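Long-range contacts in nicking enzyme (Staphylococcus aureus, PDB 4HT4), which probably nicks one strand of a conjugative resistance plasmid to start its transfer, this chain being the N-terminal DNA relaxase part of a 665-residue protein: residues S49-P54 against K62-L67; K104-S109 against K170-V175; V117-H122 against P129-L134. The protein carries 1 engineered substitution. All blocks are in the same frame, centred on the assembly; numbering follows the deposited sequence.

Contact 3 lies at the buried centre, the hairpin of strands 117-122 and 130-136 that carries the nickel site. Contacts 1 and 2 flank it and are only partly buried. Contact 1 extends the same sheet outward: strand 48-52 pairs antiparallel with strand 117-122, for instance through E50 and L119, and a lysine, an arginine and apolar branches tie this outer strand to helix 64-74. Contact 2 lies on the other side of helix 96-108, whose A107 meets V117 and L133 of contact 3; there aromatic packing and an arginine join two helices. Backbone pairing and metal ligation thus dominate the middle, mixed side-chain contacts the flanks.

Contact 1: residues S49-P54 against K62-L67; sequences SEILLP and KDREYL
S49 places its CB 3.6 Å from NH2 of R64, an oblique approach to the guanidinium, while its OG turns to N120 on the neighbouring strand. At E50 the backbone takes over: its N lies at the edge of the same guanidinium, near the plane, 4.1 Å from R64 NH2. The E50 side chain points away from the helix and bonds to Y48, leaving its OE2 4.7 Å from K62 NZ, not in contact, though the opposite charges may attract weakly. I51 is the apolar centre. With CG1 anti to its carbonyl carbon (chi1 -64°) and the chain then extended, CD1 reaches over the first turn of helix 64-74, coming 3.6 Å from R64 CA and 4.1 Å from L67 CD2. Its carbonyl O faces K62 NZ, brought there by two bends near the end of the lysine chain; the hydrogen bond is modelled implausibly short, so its exact length is doubtful. L53, the last residue of the segment to touch, lays its CD1 against K62 CG at 3.6 Å, the two side chains crossing at a slant; F61 and I116 also touch L53. Beyond the interface, D63 is the N-cap: its OD2 accepts from Y66 N at 2.6 Å (N-H...O angle 160°), met nearly along the C-O bond, which caps the first turn of the helix, the turn that carries R64 and L67. The contact joins strand 48-52, an edge strand of the five-stranded sheet, to the start of this helix. Its chemistry is divided: two long cationic chains lend carbon to I51 and L53, and their charged ends have polar partners, K62 NZ the strand carbonyl and R64 NE, in a salt bridge, D118.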
loop_
_atom_site.group_PDB
_atom_site.type_symbol
_atom_site.label_atom_id
_atom_site.label_comp_id
_atom_site.label_asym_id
_atom_site.label_seq_id
_atom_site.Cartn_x
_atom_site.Cartn_y
_atom_site.Cartn_z
ATOM N N SER A 49 -4.767 -9.687 4.973
ATOM C CA SER A 49 -4.944 -8.251 5.144
ATOM C C SER A 49 -4.297 -7.770 6.433
ATOM O O SER A 49 -4.410 -8.417 7.475
ATOM C CB SER A 49 -6.427 -7.883 5.135
ATOM O OG SER A 49 -6.999 -8.101 3.859
ATOM N N GLU A 50 -3.623 -6.628 6.357
ATOM C CA GLU A 50 -2.980 -6.042 7.525
ATOM C C GLU A 50 -2.701 -4.560 7.303
ATOM O O GLU A 50 -2.399 -4.135 6.188
ATOM C CB GLU A 50 -1.673 -6.774 7.840
ATOM C CG GLU A 50 -0.999 -6.316 9.123
ATOM C CD GLU A 50 0.378 -6.919 9.305
ATOM O OE1 GLU A 50 0.818 -7.677 8.414
ATOM O OE2 GLU A 50 1.023 -6.635 10.334
ATOM N N ILE A 51 -2.810 -3.777 8.371
ATOM C CA ILE A 51 -2.438 -2.370 8.331
ATOM C C ILE A 51 -1.187 -2.133 9.168
ATOM O O ILE A 51 -1.169 -2.408 10.368
ATOM C CB ILE A 51 -3.561 -1.463 8.843
ATOM C CG1 ILE A 51 -4.786 -1.570 7.938
ATOM C CG2 ILE A 51 -3.084 -0.022 8.915
ATOM C CD1 ILE A 51 -5.891 -0.616 8.310
ATOM N N LEU A 52 -0.145 -1.617 8.526
ATOM C CA LEU A 52 1.130 -1.400 9.194
ATOM C C LEU A 52 1.356 0.083 9.472
ATOM O O LEU A 52 1.196 0.922 8.586
ATOM C CB LEU A 52 2.268 -1.973 8.352
ATOM C CG LEU A 52 1.973 -3.355 7.770
ATOM C CD1 LEU A 52 1.662 -3.258 6.284
ATOM C CD2 LEU A 52 3.122 -4.311 8.023
ATOM N N LEU A 53 1.734 0.393 10.707
ATOM C CA LEU A 53 1.877 1.776 11.148
ATOM C C LEU A 53 3.335 2.162 11.376
ATOM O O LEU A 53 4.173 1.305 11.654
ATOM C CB LEU A 53 1.096 1.993 12.443
ATOM C CG LEU A 53 -0.372 1.581 12.458
ATOM C CD1 LEU A 53 -1.004 2.001 13.771
ATOM C CD2 LEU A 53 -1.109 2.190 11.282
ATOM N N PRO A 54 3.639 3.464 11.261
ATOM C CA PRO A 54 4.968 3.971 11.620
ATOM C C PRO A 54 5.160 3.995 13.134
ATOM O O PRO A 54 4.281 3.545 13.872
ATOM C CB PRO A 54 4.960 5.396 11.057
ATOM C CG PRO A 54 3.519 5.773 11.006
ATOM C CD PRO A 54 2.790 4.511 10.667
ATOM N N LYS A 62 -5.069 1.181 12.910
ATOM C CA LYS A 62 -5.097 -0.225 12.516
ATOM C C LYS A 62 -6.515 -0.669 12.178
ATOM O O LYS A 62 -6.741 -1.808 11.769
ATOM C CB LYS A 62 -4.485 -1.122 13.594
ATOM C CG LYS A 62 -2.975 -0.992 13.710
ATOM C CD LYS A 62 -2.373 -2.113 14.542
ATOM C CE LYS A 62 -2.315 -3.416 13.761
ATOM N NZ LYS A 62 -1.380 -3.327 12.605
ATOM N N ASP A 63 -7.470 0.239 12.358
ATOM C CA ASP A 63 -8.835 0.012 11.910
ATOM C C ASP A 63 -8.997 0.596 10.514
ATOM O O ASP A 63 -8.761 1.785 10.298
ATOM C CB ASP A 63 -9.836 0.649 12.870
ATOM C CG ASP A 63 -11.260 0.545 12.371
ATOM O OD1 ASP A 63 -11.901 -0.499 12.614
ATOM O OD2 ASP A 63 -11.736 1.506 11.732
ATOM N N ARG A 64 -9.394 -0.248 9.570
ATOM C CA ARG A 64 -9.452 0.146 8.168
ATOM C C ARG A 64 -10.519 1.204 7.907
ATOM O O ARG A 64 -10.356 2.060 7.037
ATOM C CB ARG A 64 -9.691 -1.082 7.288
ATOM C CG ARG A 64 -9.394 -0.859 5.819
ATOM C CD ARG A 64 -9.313 -2.175 5.063
ATOM N NE ARG A 64 -8.216 -3.016 5.538
ATOM C CZ ARG A 64 -8.370 -4.067 6.338
ATOM N NH1 ARG A 64 -9.579 -4.414 6.756
ATOM N NH2 ARG A 64 -7.313 -4.773 6.718
ATOM N N GLU A 65 -11.603 1.151 8.671
ATOM C CA GLU A 65 -12.712 2.077 8.480
ATOM C C GLU A 65 -12.368 3.486 8.955
ATOM O O GLU A 65 -12.649 4.467 8.265
ATOM C CB GLU A 65 -13.962 1.568 9.196
ATOM C CG GLU A 65 -15.227 2.312 8.816
ATOM C CD GLU A 65 -16.470 1.657 9.376
ATOM O OE1 GLU A 65 -16.555 1.505 10.612
ATOM O OE2 GLU A 65 -17.356 1.285 8.579
ATOM N N TYR A 66 -11.761 3.582 10.134
ATOM C CA TYR A 66 -11.380 4.873 10.695
ATOM C C TYR A 66 -10.315 5.552 9.851
ATOM O O TYR A 66 -10.374 6.759 9.613
ATOM C CB TYR A 66 -10.865 4.705 12.127
ATOM C CG TYR A 66 -10.223 5.953 12.698
ATOM C CD1 TYR A 66 -10.996 6.969 13.241
ATOM C CD2 TYR A 66 -8.840 6.113 12.693
ATOM C CE1 TYR A 66 -10.415 8.112 13.763
ATOM C CE2 TYR A 66 -8.250 7.252 13.212
ATOM C CZ TYR A 66 -9.043 8.248 13.746
ATOM O OH TYR A 66 -8.463 9.383 14.266
ATOM N N LEU A 67 -9.340 4.764 9.410
ATOM C CA LEU A 67 -8.187 5.278 8.680
ATOM C C LEU A 67 -8.565 6.076 7.435
ATOM O O LEU A 67 -8.219 7.250 7.319
ATOM C CB LEU A 67 -7.247 4.132 8.299
ATOM C CG LEU A 67 -6.078 4.481 7.377
ATOM C CD1 LEU A 67 -5.163 5.496 8.037
ATOM C CD2 LEU A 67 -5.308 3.228 6.993
#

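Contact 2: residues K104-S109 against K170-V175; sequences KEFAES and KRWENV
NH1 of R171 has two partners, the carboxylate of E113 in a salt bridge and S109 O at 2.9 Å. The second bond is weak, because the N-H...O angle is only 117°, although the carbonyl oxygen lies at the edge of the guanidinium, near its plane. The other terminal nitrogen, NH2, pairs with E167 one turn earlier on its own helix, so the flat head of R171 is held on both ends and its rotation is restricted. This is a helix-helix contact of the relaxase domain: the end of helix 96-108, whose other side packs on the central sheet, meets the middle of helix 162-182 in a roughly antiparallel pair, the short axes 145° apart and 10.4 Å at closest approach. Between the helices stands F106. Its CG runs anti to the backbone N (chi1 177°), which sends the ring across to the second helix, where W172 meets it in a T-shaped arrangement, indole edge toward phenyl face. The six-membered ring of W172 has its centroid 5.3 Å from that of F106, and CE3 is the atom over the face, 3.7 Å from F106 CG. Y3, L90 and L102 also touch the indole. The stem of R171 also touches the phenyl ring, its CD lying obliquely 3.8 Å from F106 CE1, so that one arginine packs with its carbons and bonds with its head. The partly exposed margin is made by E105 and V175. The glutamate turns OE1 to H179, a turn further along the second helix, and its chain passes the valine on the way; V175 CG1 is 4.2 Å from E105 CD and 4.5 Å from F106 CB.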
loop_
_atom_site.group_PDB
_atom_site.type_symbol
_atom_site.label_atom_id
_atom_site.label_comp_id
_atom_site.label_asym_id
_atom_site.label_seq_id
_atom_site.Cartn_x
_atom_site.Cartn_y
_atom_site.Cartn_z
ATOM N N LYS A 104 5.174 -8.580 3.658
ATOM C CA LYS A 104 5.104 -7.878 4.933
ATOM C C LYS A 104 6.360 -7.049 5.178
ATOM O O LYS A 104 6.285 -5.934 5.693
ATOM C CB LYS A 104 4.892 -8.861 6.087
ATOM C CG LYS A 104 4.847 -8.190 7.452
ATOM C CD LYS A 104 4.827 -9.199 8.588
ATOM C CE LYS A 104 3.428 -9.740 8.837
ATOM N NZ LYS A 104 3.384 -10.569 10.076
ATOM N N GLU A 105 7.514 -7.592 4.803
ATOM C CA GLU A 105 8.783 -6.911 5.041
ATOM C C GLU A 105 8.927 -5.641 4.208
ATOM O O GLU A 105 9.336 -4.598 4.720
ATOM C CB GLU A 105 9.969 -7.841 4.778
ATOM C CG GLU A 105 11.318 -7.163 4.972
ATOM C CD GLU A 105 12.482 -8.126 4.892
ATOM O OE1 GLU A 105 12.242 -9.347 4.788
ATOM O OE2 GLU A 105 13.640 -7.659 4.937
ATOM N N PHE A 106 8.592 -5.732 2.926
ATOM C CA PHE A 106 8.696 -4.585 2.034
ATOM C C PHE A 106 7.719 -3.488 2.434
ATOM O O PHE A 106 8.002 -2.300 2.275
ATOM C CB PHE A 106 8.447 -5.005 0.586
ATOM C CG PHE A 106 8.475 -3.862 -0.385
ATOM C CD1 PHE A 106 9.678 -3.311 -0.787
ATOM C CD2 PHE A 106 7.300 -3.333 -0.891
ATOM C CE1 PHE A 106 9.711 -2.258 -1.677
ATOM C CE2 PHE A 106 7.327 -2.278 -1.784
ATOM C CZ PHE A 106 8.534 -1.741 -2.177
ATOM N N ALA A 107 6.564 -3.893 2.951
ATOM C CA ALA A 107 5.556 -2.945 3.403
ATOM C C ALA A 107 6.043 -2.193 4.638
ATOM O O ALA A 107 5.753 -1.010 4.809
ATOM C CB ALA A 107 4.251 -3.662 3.697
ATOM N N GLU A 108 6.784 -2.889 5.493
ATOM C CA GLU A 108 7.324 -2.288 6.707
ATOM C C GLU A 108 8.459 -1.323 6.389
ATOM O O GLU A 108 8.779 -0.443 7.187
ATOM C CB GLU A 108 7.797 -3.369 7.678
ATOM C CG GLU A 108 6.662 -4.113 8.351
ATOM C CD GLU A 108 7.136 -5.305 9.152
ATOM O OE1 GLU A 108 8.292 -5.734 8.954
ATOM O OE2 GLU A 108 6.351 -5.812 9.980
ATOM N N SER A 109 9.065 -1.494 5.219
ATOM C CA SER A 109 10.110 -0.583 4.771
ATOM C C SER A 109 9.492 0.724 4.285
ATOM O O SER A 109 10.186 1.726 4.122
ATOM C CB SER A 109 10.948 -1.221 3.663
ATOM O OG SER A 109 10.164 -1.488 2.514
ATOM N N LYS A 170 14.261 -0.735 -6.827
ATOM C CA LYS A 170 15.470 -1.494 -6.530
ATOM C C LYS A 170 15.360 -2.189 -5.178
ATOM O O LYS A 170 15.936 -3.257 -4.972
ATOM C CB LYS A 170 16.698 -0.582 -6.554
ATOM N N ARG A 171 14.618 -1.577 -4.261
ATOM C CA ARG A 171 14.420 -2.154 -2.938
ATOM C C ARG A 171 13.591 -3.428 -3.022
ATOM O O ARG A 171 13.882 -4.412 -2.341
ATOM C CB ARG A 171 13.733 -1.154 -2.010
ATOM C CG ARG A 171 13.526 -1.675 -0.598
ATOM C CD ARG A 171 12.677 -0.727 0.225
ATOM N NE ARG A 171 13.274 0.602 0.318
ATOM C CZ ARG A 171 12.739 1.612 0.995
ATOM N NH1 ARG A 171 11.593 1.445 1.641
ATOM N NH2 ARG A 171 13.349 2.789 1.027
ATOM N N TRP A 172 12.559 -3.405 -3.858
ATOM C CA TRP A 172 11.695 -4.567 -4.035
ATOM C C TRP A 172 12.446 -5.714 -4.699
ATOM O O TRP A 172 12.167 -6.883 -4.440
ATOM C CB TRP A 172 10.445 -4.202 -4.840
ATOM C CG TRP A 172 9.609 -5.388 -5.210
ATOM C CD1 TRP A 172 9.244 -5.769 -6.467
ATOM C CD2 TRP A 172 9.048 -6.360 -4.318
ATOM N NE1 TRP A 172 8.483 -6.909 -6.415
ATOM C CE2 TRP A 172 8.349 -7.294 -5.106
ATOM C CE3 TRP A 172 9.064 -6.529 -2.929
ATOM C CZ2 TRP A 172 7.675 -8.380 -4.557
ATOM C CZ3 TRP A 172 8.394 -7.608 -2.385
ATOM C CH2 TRP A 172 7.710 -8.520 -3.197
ATOM N N GLU A 173 13.402 -5.369 -5.555
ATOM C CA GLU A 173 14.255 -6.367 -6.181
ATOM C C GLU A 173 15.123 -7.044 -5.130
ATOM O O GLU A 173 15.218 -8.269 -5.084
ATOM C CB GLU A 173 15.144 -5.720 -7.241
ATOM C CG GLU A 173 16.254 -6.627 -7.737
ATOM C CD GLU A 173 17.263 -5.900 -8.600
ATOM O OE1 GLU A 173 16.844 -5.194 -9.539
ATOM O OE2 GLU A 173 18.476 -6.032 -8.334
ATOM N N ASN A 174 15.754 -6.233 -4.285
ATOM C CA ASN A 174 16.659 -6.738 -3.261
ATOM C C ASN A 174 15.951 -7.568 -2.196
ATOM O O ASN A 174 16.439 -8.625 -1.798
ATOM C CB ASN A 174 17.414 -5.580 -2.609
ATOM C CG ASN A 174 18.343 -4.874 -3.575
ATOM O OD1 ASN A 174 18.399 -5.209 -4.759
ATOM N ND2 ASN A 174 19.076 -3.886 -3.074
ATOM N N VAL A 175 14.802 -7.085 -1.736
ATOM C CA VAL A 175 14.030 -7.791 -0.721
ATOM C C VAL A 175 13.518 -9.128 -1.251
ATOM O O VAL A 175 13.592 -10.146 -0.562
ATOM C CB VAL A 175 12.846 -6.942 -0.212
ATOM C CG1 VAL A 175 11.948 -7.763 0.701
ATOM C CG2 VAL A 175 13.358 -5.710 0.517
#

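Contact 3: residues V117-H122 against P129-L134; sequences VDLNIH and PHAHLL. With NI (nickel (II) ion), chain C; nucleotides of chain B.
H122, H130 and H132 converge from a beta hairpin on one nickel ion, the three-histidine site expected of HUH-type relaxases; H130-A131-H132 fits their histidine-hydrophobic-histidine signature. Antiparallel pairing sets the register, with D118 N to L134 O at 2.7 Å and H132 N to N120 O at 2.8 Å. All three histidines leave the sheet on the same face, but with different nitrogens and torsions. H122 uses ND1, its CG anti to the carbonyl carbon. H130 alone tucks CG between its backbone N and carbonyl carbon (chi1 62°), which stands the ring up so that NE2 points to the metal while H122 CB sits over one imidazole face. H132 also binds through NE2, and its ring lies oblique to that of H122, the planes 54° apart. Each nitrogen is 2.0 Å from nickel, and two waters complete the five ligands. Second-shell bonds steady the rings: H132 ND1 to E85, H122 NE2 to the carbonyl of N25. The E85 carboxylate may polarise the H132 ring and so strengthen NE2 as a nickel ligand. L119, I121, A131 and L133 point to the other face; V117, I121 and L133 touch helix 96-108, and L119 CD1 is 3.8 Å from L133 CG. At the DNA end, P129 O lies 2.9 Å from N2 of nucleotide DG25 of chain B.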
loop_
_atom_site.group_PDB
_atom_site.type_symbol
_atom_site.label_atom_id
_atom_site.label_comp_id
_atom_site.label_asym_id
_atom_site.label_seq_id
_atom_site.Cartn_x
_atom_site.Cartn_y
_atom_site.Cartn_z
ATOM N N VAL A 117 0.441 1.794 5.776
ATOM C CA VAL A 117 0.285 0.866 4.664
ATOM C C VAL A 117 -0.853 -0.124 4.879
ATOM O O VAL A 117 -0.858 -0.882 5.848
ATOM C CB VAL A 117 1.582 0.083 4.409
ATOM C CG1 VAL A 117 1.430 -0.806 3.187
ATOM C CG2 VAL A 117 2.748 1.040 4.233
ATOM N N ASP A 118 -1.814 -0.109 3.963
ATOM C CA ASP A 118 -2.902 -1.076 3.984
ATOM C C ASP A 118 -2.544 -2.238 3.065
ATOM O O ASP A 118 -2.800 -2.190 1.861
ATOM C CB ASP A 118 -4.206 -0.425 3.525
ATOM C CG ASP A 118 -5.432 -1.225 3.924
ATOM O OD1 ASP A 118 -5.311 -2.448 4.146
ATOM O OD2 ASP A 118 -6.524 -0.627 4.014
ATOM N N LEU A 119 -1.952 -3.280 3.640
ATOM C CA LEU A 119 -1.475 -4.418 2.861
ATOM C C LEU A 119 -2.564 -5.455 2.622
ATOM O O LEU A 119 -3.203 -5.930 3.562
ATOM C CB LEU A 119 -0.281 -5.075 3.553
ATOM C CG LEU A 119 0.259 -6.344 2.890
ATOM C CD1 LEU A 119 0.842 -6.029 1.520
ATOM C CD2 LEU A 119 1.294 -7.013 3.779
ATOM N N ASN A 120 -2.766 -5.803 1.356
ATOM C CA ASN A 120 -3.715 -6.844 0.982
ATOM C C ASN A 120 -3.140 -7.751 -0.097
ATOM O O ASN A 120 -2.735 -7.284 -1.162
ATOM C CB ASN A 120 -5.032 -6.232 0.503
ATOM C CG ASN A 120 -5.628 -5.270 1.508
ATOM O OD1 ASN A 120 -5.528 -4.054 1.354
ATOM N ND2 ASN A 120 -6.245 -5.811 2.552
ATOM N N ILE A 121 -3.106 -9.048 0.182
ATOM C CA ILE A 121 -2.541 -10.014 -0.753
ATOM C C ILE A 121 -3.624 -10.765 -1.522
ATOM O O ILE A 121 -4.522 -11.361 -0.926
ATOM C CB ILE A 121 -1.638 -11.024 -0.034
ATOM C CG1 ILE A 121 -0.534 -10.294 0.732
ATOM C CG2 ILE A 121 -1.039 -12.001 -1.031
ATOM C CD1 ILE A 121 0.406 -11.216 1.465
ATOM N N HIS A 122 -3.527 -10.734 -2.847
ATOM C CA HIS A 122 -4.505 -11.386 -3.707
ATOM C C HIS A 122 -4.027 -12.732 -4.225
ATOM O O HIS A 122 -2.825 -12.983 -4.309
ATOM C CB HIS A 122 -4.834 -10.500 -4.905
ATOM C CG HIS A 122 -5.740 -9.354 -4.587
ATOM N ND1 HIS A 122 -6.120 -8.424 -5.529
ATOM C CD2 HIS A 122 -6.342 -8.990 -3.430
ATOM C CE1 HIS A 122 -6.925 -7.538 -4.966
ATOM N NE2 HIS A 122 -7.071 -7.857 -3.693
ATOM N N PRO A 129 0.239 -14.465 -8.041
ATOM C CA PRO A 129 0.072 -13.915 -6.695
ATOM C C PRO A 129 0.607 -12.493 -6.650
ATOM O O PRO A 129 1.774 -12.274 -6.974
ATOM C CB PRO A 129 0.954 -14.823 -5.832
ATOM C CG PRO A 129 1.217 -16.033 -6.667
ATOM C CD PRO A 129 1.242 -15.540 -8.071
ATOM N N HIS A 130 -0.235 -11.539 -6.269
ATOM C CA HIS A 130 0.200 -10.152 -6.156
ATOM C C HIS A 130 -0.251 -9.535 -4.839
ATOM O O HIS A 130 -1.093 -10.094 -4.136
ATOM C CB HIS A 130 -0.297 -9.320 -7.343
ATOM C CG HIS A 130 -1.789 -9.250 -7.458
ATOM N ND1 HIS A 130 -2.514 -10.104 -8.261
ATOM C CD2 HIS A 130 -2.690 -8.417 -6.887
ATOM C CE1 HIS A 130 -3.799 -9.805 -8.172
ATOM N NE2 HIS A 130 -3.932 -8.784 -7.344
ATOM N N ALA A 131 0.318 -8.381 -4.508
ATOM C CA ALA A 131 -0.016 -7.701 -3.265
ATOM C C ALA A 131 -0.261 -6.214 -3.482
ATOM O O ALA A 131 0.615 -5.494 -3.961
ATOM C CB ALA A 131 1.082 -7.910 -2.242
ATOM N N HIS A 132 -1.457 -5.759 -3.122
ATOM C CA HIS A 132 -1.800 -4.348 -3.222
ATOM C C HIS A 132 -1.385 -3.619 -1.951
ATOM O O HIS A 132 -1.583 -4.122 -0.845
ATOM C CB HIS A 132 -3.304 -4.178 -3.434
ATOM C CG HIS A 132 -3.841 -4.936 -4.607
ATOM N ND1 HIS A 132 -4.224 -4.320 -5.778
ATOM C CD2 HIS A 132 -4.068 -6.259 -4.786
ATOM C CE1 HIS A 132 -4.662 -5.231 -6.630
ATOM N NE2 HIS A 132 -4.580 -6.416 -6.051
ATOM N N LEU A 133 -0.808 -2.433 -2.107
ATOM C CA LEU A 133 -0.395 -1.639 -0.956
ATOM C C LEU A 133 -0.938 -0.212 -1.020
ATOM O O LEU A 133 -0.413 0.628 -1.752
ATOM C CB LEU A 133 1.131 -1.613 -0.827
ATOM C CG LEU A 133 1.841 -2.873 -0.326
ATOM C CD1 LEU A 133 2.025 -3.893 -1.439
ATOM C CD2 LEU A 133 3.180 -2.509 0.294
ATOM N N LEU A 134 -1.992 0.053 -0.255
ATOM C CA LEU A 134 -2.544 1.399 -0.148
ATOM C C LEU A 134 -1.780 2.210 0.890
ATOM O O LEU A 134 -1.782 1.879 2.077
ATOM C CB LEU A 134 -4.027 1.353 0.218
ATOM C CG LEU A 134 -5.025 1.477 -0.930
ATOM C CD1 LEU A 134 -6.447 1.454 -0.399
ATOM C CD2 LEU A 134 -4.770 2.752 -1.714
HETATM NI NI NI C . -5.533 -7.639 -7.287
ATOM P P DG B 25 3.879 -13.775 -19.404
ATOM O OP1 DG B 25 5.021 -14.717 -19.389
ATOM O OP2 DG B 25 3.399 -13.220 -20.690
ATOM O "O5'" DG B 25 2.641 -14.468 -18.670
ATOM C "C5'" DG B 25 2.876 -15.157 -17.454
ATOM C "C4'" DG B 25 1.638 -15.168 -16.583
ATOM O "O4'" DG B 25 1.953 -15.876 -15.358
ATOM C "C3'" DG B 25 1.179 -13.803 -16.104
ATOM O "O3'" DG B 25 -0.115 -13.924 -15.543
ATOM C "C2'" DG B 25 2.204 -13.573 -15.008
ATOM C "C1'" DG B 25 2.121 -14.931 -14.317
ATOM N N9 DG B 25 3.299 -15.301 -13.540
ATOM C C8 DG B 25 4.279 -16.188 -13.909
ATOM N N7 DG B 25 5.211 -16.329 -13.009
ATOM C C5 DG B 25 4.823 -15.484 -11.976
ATOM C C6 DG B 25 5.447 -15.222 -10.735
ATOM O O6 DG B 25 6.500 -15.698 -10.284
ATOM N N1 DG B 25 4.720 -14.301 -9.985
ATOM C C2 DG B 25 3.544 -13.712 -10.386
ATOM N N2 DG B 25 2.997 -12.849 -9.519
ATOM N N3 DG B 25 2.948 -13.949 -11.548
ATOM C C4 DG B 25 3.645 -14.844 -12.289
HETATM O O HOH W 1 -5.189 -7.373 -9.202
HETATM O O HOH W 2 -7.260 -6.719 -7.053
#